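PDB 5Z87: EmGH1 from Erythrobacter marinus, which probably hydrolyses beta-glucosidic bonds, releasing glucose from beta-glucosides. Local coordinates for residues L53-E58 and R120-P124. Numbering follows the deposited sequence.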
loop_
_atom_site.group_PDB
_atom_site.type_symbol
_atom_site.label_atom_id
_atom_site.label_comp_id
_atom_site.label_asym_id
_atom_site.label_seq_id
_atom_site.Cartn_x
_atom_site.Cartn_y
_atom_site.Cartn_z
ATOM N N LEU A 53 7.956 17.021 -46.762
ATOM C CA LEU A 53 9.005 16.707 -47.722
ATOM C C LEU A 53 9.652 15.345 -47.501
ATOM O O LEU A 53 10.439 14.914 -48.352
ATOM C CB LEU A 53 10.091 17.787 -47.680
ATOM C CG LEU A 53 9.588 19.226 -47.719
ATOM C CD1 LEU A 53 10.743 20.193 -47.641
ATOM C CD2 LEU A 53 8.774 19.455 -48.977
ATOM N N MET A 54 9.340 14.650 -46.404
ATOM C CA MET A 54 10.123 13.500 -45.968
ATOM C C MET A 54 9.442 12.188 -46.338
ATOM O O MET A 54 8.220 12.106 -46.401
ATOM C CB MET A 54 10.359 13.551 -44.453
ATOM C CG MET A 54 11.036 14.833 -43.994
ATOM S SD MET A 54 11.195 15.031 -42.209
ATOM C CE MET A 54 12.197 13.596 -41.779
ATOM N N THR A 55 10.254 11.159 -46.579
ATOM C CA THR A 55 9.740 9.821 -46.824
ATOM C C THR A 55 9.342 9.138 -45.506
ATOM O O THR A 55 9.632 9.615 -44.407
ATOM C CB THR A 55 10.782 8.971 -47.558
ATOM O OG1 THR A 55 11.856 8.635 -46.659
ATOM C CG2 THR A 55 11.335 9.730 -48.787
ATOM N N LEU A 56 8.671 7.991 -45.638
ATOM C CA LEU A 56 8.372 7.148 -44.484
ATOM C C LEU A 56 9.637 6.809 -43.698
ATOM O O LEU A 56 9.676 6.948 -42.469
ATOM C CB LEU A 56 7.678 5.868 -44.949
ATOM C CG LEU A 56 7.519 4.749 -43.919
ATOM C CD1 LEU A 56 6.634 5.220 -42.789
ATOM C CD2 LEU A 56 6.935 3.501 -44.562
ATOM N N ASP A 57 10.684 6.361 -44.398
ATOM C CA ASP A 57 11.920 5.960 -43.731
ATOM C C ASP A 57 12.607 7.136 -43.047
ATOM O O ASP A 57 13.218 6.965 -41.982
ATOM C CB ASP A 57 12.868 5.302 -44.735
ATOM C CG ASP A 57 12.394 3.926 -45.164
ATOM O OD1 ASP A 57 11.366 3.459 -44.636
ATOM O OD2 ASP A 57 13.051 3.305 -46.027
ATOM N N GLU A 58 12.511 8.333 -43.630
ATOM C CA GLU A 58 13.143 9.498 -43.018
ATOM C C GLU A 58 12.394 9.950 -41.769
ATOM O O GLU A 58 13.015 10.331 -40.772
ATOM C CB GLU A 58 13.239 10.635 -44.032
ATOM C CG GLU A 58 14.164 10.309 -45.219
ATOM C CD GLU A 58 14.171 11.430 -46.242
ATOM O OE1 GLU A 58 13.097 12.043 -46.463
ATOM O OE2 GLU A 58 15.255 11.704 -46.809
ATOM N N ARG A 120 18.966 14.214 -45.506
ATOM C CA ARG A 120 18.707 15.004 -46.709
ATOM C C ARG A 120 18.434 16.466 -46.385
ATOM O O ARG A 120 18.707 17.345 -47.212
ATOM C CB ARG A 120 17.523 14.394 -47.466
ATOM C CG ARG A 120 17.343 14.845 -48.887
ATOM C CD ARG A 120 16.522 13.831 -49.693
ATOM N NE ARG A 120 15.219 13.556 -49.083
ATOM C CZ ARG A 120 14.049 13.809 -49.661
ATOM N NH1 ARG A 120 14.013 14.359 -50.876
ATOM N NH2 ARG A 120 12.917 13.524 -49.022
ATOM N N PHE A 121 17.938 16.749 -45.178
ATOM C CA PHE A 121 17.581 18.095 -44.740
ATOM C C PHE A 121 18.443 18.595 -43.584
ATOM O O PHE A 121 18.143 19.646 -43.007
ATOM C CB PHE A 121 16.104 18.134 -44.352
ATOM C CG PHE A 121 15.200 17.568 -45.404
ATOM C CD1 PHE A 121 14.733 18.371 -46.443
ATOM C CD2 PHE A 121 14.851 16.222 -45.385
ATOM C CE1 PHE A 121 13.910 17.844 -47.433
ATOM C CE2 PHE A 121 14.025 15.690 -46.365
ATOM C CZ PHE A 121 13.554 16.504 -47.387
ATOM N N GLY A 122 19.502 17.879 -43.235
ATOM C CA GLY A 122 20.401 18.344 -42.192
ATOM C C GLY A 122 19.820 18.351 -40.791
ATOM O O GLY A 122 20.224 19.182 -39.966
ATOM N N ILE A 123 18.887 17.448 -40.494
ATOM C CA ILE A 123 18.283 17.374 -39.163
ATOM C C ILE A 123 19.334 16.898 -38.165
ATOM O O ILE A 123 19.873 15.790 -38.316
ATOM C CB ILE A 123 17.050 16.455 -39.159
ATOM C CG1 ILE A 123 16.078 16.861 -40.279
ATOM C CG2 ILE A 123 16.369 16.458 -37.764
ATOM C CD1 ILE A 123 14.950 15.844 -40.560
ATOM N N PRO A 124 19.683 17.693 -37.161
ATOM C CA PRO A 124 20.587 17.211 -36.112
ATOM C C PRO A 124 19.844 16.305 -35.131
ATOM O O PRO A 124 18.615 16.227 -35.112
ATOM C CB PRO A 124 21.076 18.502 -35.429
ATOM C CG PRO A 124 20.459 19.652 -36.230
ATOM C CD PRO A 124 19.247 19.075 -36.898
HETATM O O HOH W 1 10.979 16.043 -50.870
HETATM O O HOH W 2 17.502 12.109 -45.216
#
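The guanidinium of Arg120 meets the carboxylate of Glu58 edge to edge, the two planes 27° apart, while Phe121 CZ lies over one face of the Arg120 guanidinium, 3.4 Å above the plane and offset toward the rim. Arg120 CG sits over one face of the Phe121 ring, 4.2 Å above its plane and toward its rim, and Glu58 OE1 is at the ring's edge, in plane. The grip on Glu58 is side-on: Arg120 NE donates to the syn lone pair of Glu58 OE2 at 2.9 Å, and Arg120 NH2 reaches Glu58 OE1 at 3.0 Å in a nearly straight bond. Two bonds to separate oxygens fix the rotation of both groups. A bend at chi3 (56°) brings the guanidinium round beside Glu58 and over Phe121 CZ. Arg120 NH2 also makes a weak, strongly bent bond to Leu53 O.

Glu58 OE1 also accepts from Thr55 N on its anti side, and Glu58 N donates to Thr55 OG1: a capping box that starts helix 56-61. Arg120 thus ties this helix start to the loop leading into strand 126-129, one of the parallel strands of the N-terminal TIM-barrel-type domain of family 3 glycosyl hydrolases. A water joins Glu58 OE2 to Arg120 N.

The rest of the contact is apolar. Leu53 CB packs 3.7 Å from Phe121 CZ, and Met54 CE meets Ile123 CD1 tip to tip at 3.8 Å. Leu377 of helix 366-382 touches both Met54 and Ile123.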